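PDB 3QR0: phospholipase C-beta (PLC-beta) from Sepia officinalis, which belongs to the phosphoinositide-specific phospholipase C family and combines PH, EF-hand-like, TIM-barrel (X and Y) and C2 domains, with one calcium ion bound in the model. Local coordinates for residues Asn281-Ala286 / Gly295-Glu300; Lys242-Thr247 / Gly291-Gln296. All coordinates share one frame; numbering follows the deposited sequence.

Interaction 1 of 2, residues Asn281-Ala286 / Gly295-Glu300; sequences NDYESA and GQLTKE
Glu284 reaches from helix 273-288 to the start of the next helix and grips Thr298 with a single carboxylate oxygen. Its OE2 takes two bonds: Thr298 OG1 donates to it over 2.6 Å, using the syn lone pair, and Thr298 N over 2.7 Å, nearly straight at 170° but arriving from above the carboxylate plane. A bend in the glutamate chain (chi2 -63°) folds the acid group back against the threonine, and on the way CG passes 3.4 Å from Gln296 O. The other oxygen, OE1, is bonded to Asn288 ND2 one helical turn further on and receives a weak bond from a water that also donates to Gln296 O, which helps to fix the rotation of the carboxylate.

Thr298 is the N-cap of helix 299-307: its OG1, held between the backbone N and the carbonyl carbon (chi1 60°), also accepts from Gly301 N. The acid therefore sits at the amino end of that helix, where the helix dipole would probably stabilise its negative charge. In this EF-hand-like part of the chain Glu284 thus links the entering helix 273-288 to the first turn of the exiting helix 299-307.

Next to the carboxylate, Leu297 CD1 lies 3.6 Å from Glu284 OE2 and 4.1 Å from Tyr283 CB, near the plane of the tyrosine ring at its edge. Ile280 touches the same leucine from the preceding helical turn.

Interaction 2 of 2, residues Lys242-Thr247 / Gly291-Gln296; sequences KGNITT and GKKKGQ
The backbones of Ile245-Thr246 and Gly295-Gln296 run antiparallel and meet through two CA-H...O contacts: Gln296 CA lies 3.5 Å from Ile245 O, and Thr246 CA 3.4 Å from Gly295 O. A type II turn from Lys293 to Gln296 leads into this loose pairing. The Gly295 carbonyl also receives a weak, bent bond from Thr247 N.

The firmer tie is between amides. Asn244 ND2 donates to Gln296 OE1 over 2.8 Å, at an N-H...O angle of 166°; the acceptor lies close to the plane of the asparagine amide, while the donor is tilted a little from the glutamine carbonyl plane. The two side chains cross at about a right angle, with their amide planes 53° apart. Gln296 runs out extended beyond CG (chi2 -163°), which carries OE1 across to Asn244. A water donates to the same OE1 and accepts from Asn244 N, bridging the glutamine to the asparagine backbone. Thr247 OG1 rests 3.2 Å from Gly295 CA, a tight fit at a residue whose positive phi suits glycine.

Ile245 leaves the backbone away from this contact; its side chain touches Phe235 and Leu238 of helix 230-238 and Phe250 of helix 247-257. Short antiparallel strands that join two neighbouring helix-loop-helix units in this way are characteristic of paired EF-hands, consistent with the EF-hand-like family to which this region belongs.

Following the chain from its N terminus, residues 242-247 come first, leaving helix 230-238 and entering helix 247-257. Helix 273-288 follows, carrying 281-286, and the chain then turns back through 291-296 into 295-300. Interaction 2 closes the long loop of 43 residues; interaction 1 closes the short one of eight and, starting inside that long loop and running past its end, crosses interaction 2 instead of nesting in it. The two contacts overlap at Gly295 and Gln296. The backbone bond from Leu297 N to Ile245 O, 2.8 Å, joins them through the little sheet, and Lys292 NZ adds a bond to Ser285 OG. Together they hold the two inter-helix loops against each other and fasten the second to helix 273-288.

Interaction 1 of 2, residues Asn281-Ala286 / Gly295-Glu300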
loop_
_atom_site.group_PDB
_atom_site.type_symbol
_atom_site.label_atom_id
_atom_site.label_comp_id
_atom_site.label_asym_id
_atom_site.label_seq_id
_atom_site.Cartn_x
_atom_site.Cartn_y
_atom_site.Cartn_z
ATOM N N ASN A 281 32.540 -12.422 3.489
ATOM C CA ASN A 281 32.965 -12.519 4.885
ATOM C C ASN A 281 31.810 -12.292 5.860
ATOM O O ASN A 281 31.712 -12.986 6.869
ATOM C CB ASN A 281 34.098 -11.536 5.204
ATOM C CG ASN A 281 34.553 -11.631 6.653
ATOM O OD1 ASN A 281 35.117 -12.645 7.073
ATOM N ND2 ASN A 281 34.286 -10.588 7.431
ATOM N N ASP A 282 30.951 -11.320 5.558
ATOM C CA ASP A 282 29.769 -11.051 6.376
ATOM C C ASP A 282 28.877 -12.278 6.477
ATOM O O ASP A 282 28.499 -12.681 7.565
ATOM C CB ASP A 282 28.939 -9.889 5.807
ATOM C CG ASP A 282 29.585 -8.527 6.031
ATOM O OD1 ASP A 282 30.375 -8.381 6.990
ATOM O OD2 ASP A 282 29.286 -7.593 5.247
ATOM N N TYR A 283 28.547 -12.869 5.332
ATOM C CA TYR A 283 27.573 -13.958 5.291
ATOM C C TYR A 283 28.180 -15.241 5.848
ATOM O O TYR A 283 27.529 -15.962 6.607
ATOM C CB TYR A 283 27.039 -14.174 3.867
ATOM C CG TYR A 283 26.587 -12.901 3.160
ATOM C CD1 TYR A 283 25.873 -11.917 3.836
ATOM C CD2 TYR A 283 26.867 -12.691 1.813
ATOM C CE1 TYR A 283 25.457 -10.755 3.193
ATOM C CE2 TYR A 283 26.460 -11.527 1.163
ATOM C CZ TYR A 283 25.751 -10.565 1.860
ATOM O OH TYR A 283 25.341 -9.409 1.228
ATOM N N GLU A 284 29.432 -15.509 5.483
ATOM C CA GLU A 284 30.141 -16.685 5.975
ATOM C C GLU A 284 30.446 -16.609 7.469
ATOM O O GLU A 284 30.451 -17.634 8.140
ATOM C CB GLU A 284 31.425 -16.915 5.180
ATOM C CG GLU A 284 31.170 -17.468 3.802
ATOM C CD GLU A 284 30.512 -18.840 3.846
ATOM O OE1 GLU A 284 30.972 -19.702 4.636
ATOM O OE2 GLU A 284 29.531 -19.052 3.099
ATOM N N SER A 285 30.697 -15.407 7.981
ATOM C CA SER A 285 30.823 -15.195 9.427
ATOM C C SER A 285 29.553 -15.627 10.159
ATOM O O SER A 285 29.618 -16.357 11.153
ATOM C CB SER A 285 31.113 -13.724 9.739
ATOM O OG SER A 285 32.409 -13.360 9.295
ATOM N N ALA A 286 28.407 -15.173 9.652
ATOM C CA ALA A 286 27.101 -15.501 10.230
ATOM C C ALA A 286 26.766 -16.994 10.178
ATOM O O ALA A 286 26.183 -17.530 11.118
ATOM C CB ALA A 286 26.000 -14.697 9.533
ATOM N N GLY A 295 36.942 -15.254 0.608
ATOM C CA GLY A 295 36.474 -15.239 -0.773
ATOM C C GLY A 295 35.815 -16.530 -1.227
ATOM O O GLY A 295 35.900 -16.886 -2.401
ATOM N N GLN A 296 35.159 -17.230 -0.305
ATOM C CA GLN A 296 34.468 -18.475 -0.632
ATOM C C GLN A 296 33.100 -18.517 0.039
ATOM O O GLN A 296 33.003 -18.658 1.258
ATOM C CB GLN A 296 35.299 -19.689 -0.209
ATOM C CG GLN A 296 36.559 -19.909 -1.045
ATOM C CD GLN A 296 37.133 -21.311 -0.903
ATOM O OE1 GLN A 296 36.400 -22.299 -0.898
ATOM N NE2 GLN A 296 38.458 -21.401 -0.802
ATOM N N LEU A 297 32.051 -18.384 -0.769
ATOM C CA LEU A 297 30.678 -18.388 -0.284
ATOM C C LEU A 297 30.086 -19.789 -0.418
ATOM O O LEU A 297 30.074 -20.367 -1.507
ATOM C CB LEU A 297 29.839 -17.377 -1.073
ATOM C CG LEU A 297 28.392 -17.150 -0.627
ATOM C CD1 LEU A 297 28.331 -16.568 0.782
ATOM C CD2 LEU A 297 27.667 -16.239 -1.619
ATOM N N THR A 298 29.599 -20.321 0.701
ATOM C CA THR A 298 29.005 -21.655 0.763
ATOM C C THR A 298 27.516 -21.616 0.408
ATOM O O THR A 298 26.926 -20.544 0.265
ATOM C CB THR A 298 29.162 -22.265 2.182
ATOM O OG1 THR A 298 28.506 -21.428 3.140
ATOM C CG2 THR A 298 30.637 -22.397 2.566
ATOM N N LYS A 299 26.919 -22.798 0.277
ATOM C CA LYS A 299 25.486 -22.938 -0.010
ATOM C C LYS A 299 24.622 -22.208 1.028
ATOM O O LYS A 299 23.662 -21.522 0.683
ATOM C CB LYS A 299 25.135 -24.425 -0.038
ATOM C CG LYS A 299 23.715 -24.751 -0.457
ATOM C CD LYS A 299 23.537 -26.250 -0.681
ATOM C CE LYS A 299 23.741 -27.055 0.600
ATOM N NZ LYS A 299 23.385 -28.489 0.423
ATOM N N GLU A 300 24.990 -22.348 2.297
ATOM C CA GLU A 300 24.253 -21.722 3.392
ATOM C C GLU A 300 24.490 -20.211 3.414
ATOM O O GLU A 300 23.589 -19.443 3.750
ATOM C CB GLU A 300 24.653 -22.348 4.733
ATOM C CG GLU A 300 24.190 -23.800 4.932
ATOM C CD GLU A 300 25.019 -24.840 4.179
ATOM O OE1 GLU A 300 26.173 -24.552 3.769
ATOM O OE2 GLU A 300 24.510 -25.969 4.000
HETATM O O HOH W 1 33.553 -19.976 3.516
#

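Interaction 2 of 2, residues Lys242-Thr247 / Gly291-Gln296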
loop_
_atom_site.group_PDB
_atom_site.type_symbol
_atom_site.label_atom_id
_atom_site.label_comp_id
_atom_site.label_asym_id
_atom_site.label_seq_id
_atom_site.Cartn_x
_atom_site.Cartn_y
_atom_site.Cartn_z
ATOM N N LYS A 242 32.289 -25.733 -9.612
ATOM C CA LYS A 242 33.731 -25.733 -9.315
ATOM C C LYS A 242 34.059 -25.772 -7.816
ATOM O O LYS A 242 35.228 -25.703 -7.434
ATOM C CB LYS A 242 34.394 -24.506 -9.944
ATOM C CG LYS A 242 34.297 -24.462 -11.462
ATOM C CD LYS A 242 35.343 -23.527 -12.062
ATOM C CE LYS A 242 35.149 -23.362 -13.563
ATOM N NZ LYS A 242 36.384 -22.861 -14.230
ATOM N N GLY A 243 33.036 -25.899 -6.977
ATOM C CA GLY A 243 33.209 -25.882 -5.526
ATOM C C GLY A 243 32.443 -24.706 -4.959
ATOM O O GLY A 243 31.316 -24.446 -5.370
ATOM N N ASN A 244 33.057 -23.979 -4.032
ATOM C CA ASN A 244 32.422 -22.796 -3.463
ATOM C C ASN A 244 32.303 -21.653 -4.478
ATOM O O ASN A 244 32.998 -21.634 -5.495
ATOM C CB ASN A 244 33.172 -22.329 -2.213
ATOM C CG ASN A 244 32.955 -23.251 -1.018
ATOM O OD1 ASN A 244 31.887 -23.844 -0.857
ATOM N ND2 ASN A 244 33.967 -23.362 -0.172
ATOM N N ILE A 245 31.393 -20.723 -4.210
ATOM C CA ILE A 245 31.249 -19.529 -5.034
ATOM C C ILE A 245 32.382 -18.580 -4.656
ATOM O O ILE A 245 32.452 -18.123 -3.515
ATOM C CB ILE A 245 29.884 -18.836 -4.809
ATOM C CG1 ILE A 245 28.730 -19.756 -5.230
ATOM C CG2 ILE A 245 29.800 -17.527 -5.586
ATOM C CD1 ILE A 245 27.349 -19.214 -4.875
ATOM N N THR A 246 33.277 -18.313 -5.606
ATOM C CA THR A 246 34.401 -17.401 -5.378
ATOM C C THR A 246 33.936 -15.941 -5.424
ATOM O O THR A 246 32.833 -15.647 -5.887
ATOM C CB THR A 246 35.521 -17.604 -6.417
ATOM O OG1 THR A 246 35.046 -17.243 -7.721
ATOM C CG2 THR A 246 36.001 -19.062 -6.432
ATOM N N THR A 247 34.787 -15.037 -4.941
ATOM C CA THR A 247 34.522 -13.596 -4.985
ATOM C C THR A 247 34.139 -13.115 -6.385
ATOM O O THR A 247 33.176 -12.368 -6.548
ATOM C CB THR A 247 35.747 -12.791 -4.510
ATOM O OG1 THR A 247 36.031 -13.121 -3.147
ATOM C CG2 THR A 247 35.501 -11.288 -4.632
ATOM N N GLY A 291 34.949 -21.305 10.615
ATOM C CA GLY A 291 34.927 -22.235 9.488
ATOM C C GLY A 291 34.901 -21.543 8.131
ATOM O O GLY A 291 35.055 -22.198 7.096
ATOM N N LYS A 292 34.702 -20.223 8.124
ATOM C CA LYS A 292 34.702 -19.448 6.880
ATOM C C LYS A 292 36.060 -19.484 6.193
ATOM O O LYS A 292 37.100 -19.584 6.852
ATOM C CB LYS A 292 34.310 -17.987 7.142
ATOM C CG LYS A 292 35.372 -17.169 7.874
ATOM C CD LYS A 292 34.805 -15.868 8.434
ATOM C CE LYS A 292 35.864 -15.127 9.251
ATOM N NZ LYS A 292 35.349 -13.869 9.852
ATOM N N LYS A 293 36.032 -19.401 4.865
ATOM C CA LYS A 293 37.229 -19.296 4.045
ATOM C C LYS A 293 37.136 -18.011 3.234
ATOM O O LYS A 293 36.084 -17.709 2.659
ATOM C CB LYS A 293 37.331 -20.485 3.096
ATOM C CG LYS A 293 37.448 -21.831 3.786
ATOM C CD LYS A 293 37.105 -22.976 2.840
ATOM C CE LYS A 293 36.980 -24.290 3.592
ATOM N NZ LYS A 293 36.641 -25.417 2.682
ATOM N N LYS A 294 38.236 -17.266 3.189
ATOM C CA LYS A 294 38.289 -15.981 2.493
ATOM C C LYS A 294 37.854 -16.123 1.037
ATOM O O LYS A 294 38.326 -17.009 0.325
ATOM C CB LYS A 294 39.710 -15.413 2.545
ATOM C CG LYS A 294 39.813 -13.950 2.147
ATOM C CD LYS A 294 41.225 -13.416 2.384
ATOM C CE LYS A 294 41.223 -11.902 2.499
ATOM N NZ LYS A 294 42.592 -11.338 2.595
ATOM N N GLY A 295 36.942 -15.254 0.608
ATOM C CA GLY A 295 36.474 -15.239 -0.773
ATOM C C GLY A 295 35.815 -16.530 -1.227
ATOM O O GLY A 295 35.900 -16.886 -2.401
ATOM N N GLN A 296 35.159 -17.230 -0.305
ATOM C CA GLN A 296 34.468 -18.475 -0.632
ATOM C C GLN A 296 33.100 -18.517 0.039
ATOM O O GLN A 296 33.003 -18.658 1.258
ATOM C CB GLN A 296 35.299 -19.689 -0.209
ATOM C CG GLN A 296 36.559 -19.909 -1.045
ATOM C CD GLN A 296 37.133 -21.311 -0.903
ATOM O OE1 GLN A 296 36.400 -22.299 -0.898
ATOM N NE2 GLN A 296 38.458 -21.401 -0.802
HETATM O O HOH W 2 35.958 -24.307 -3.284
#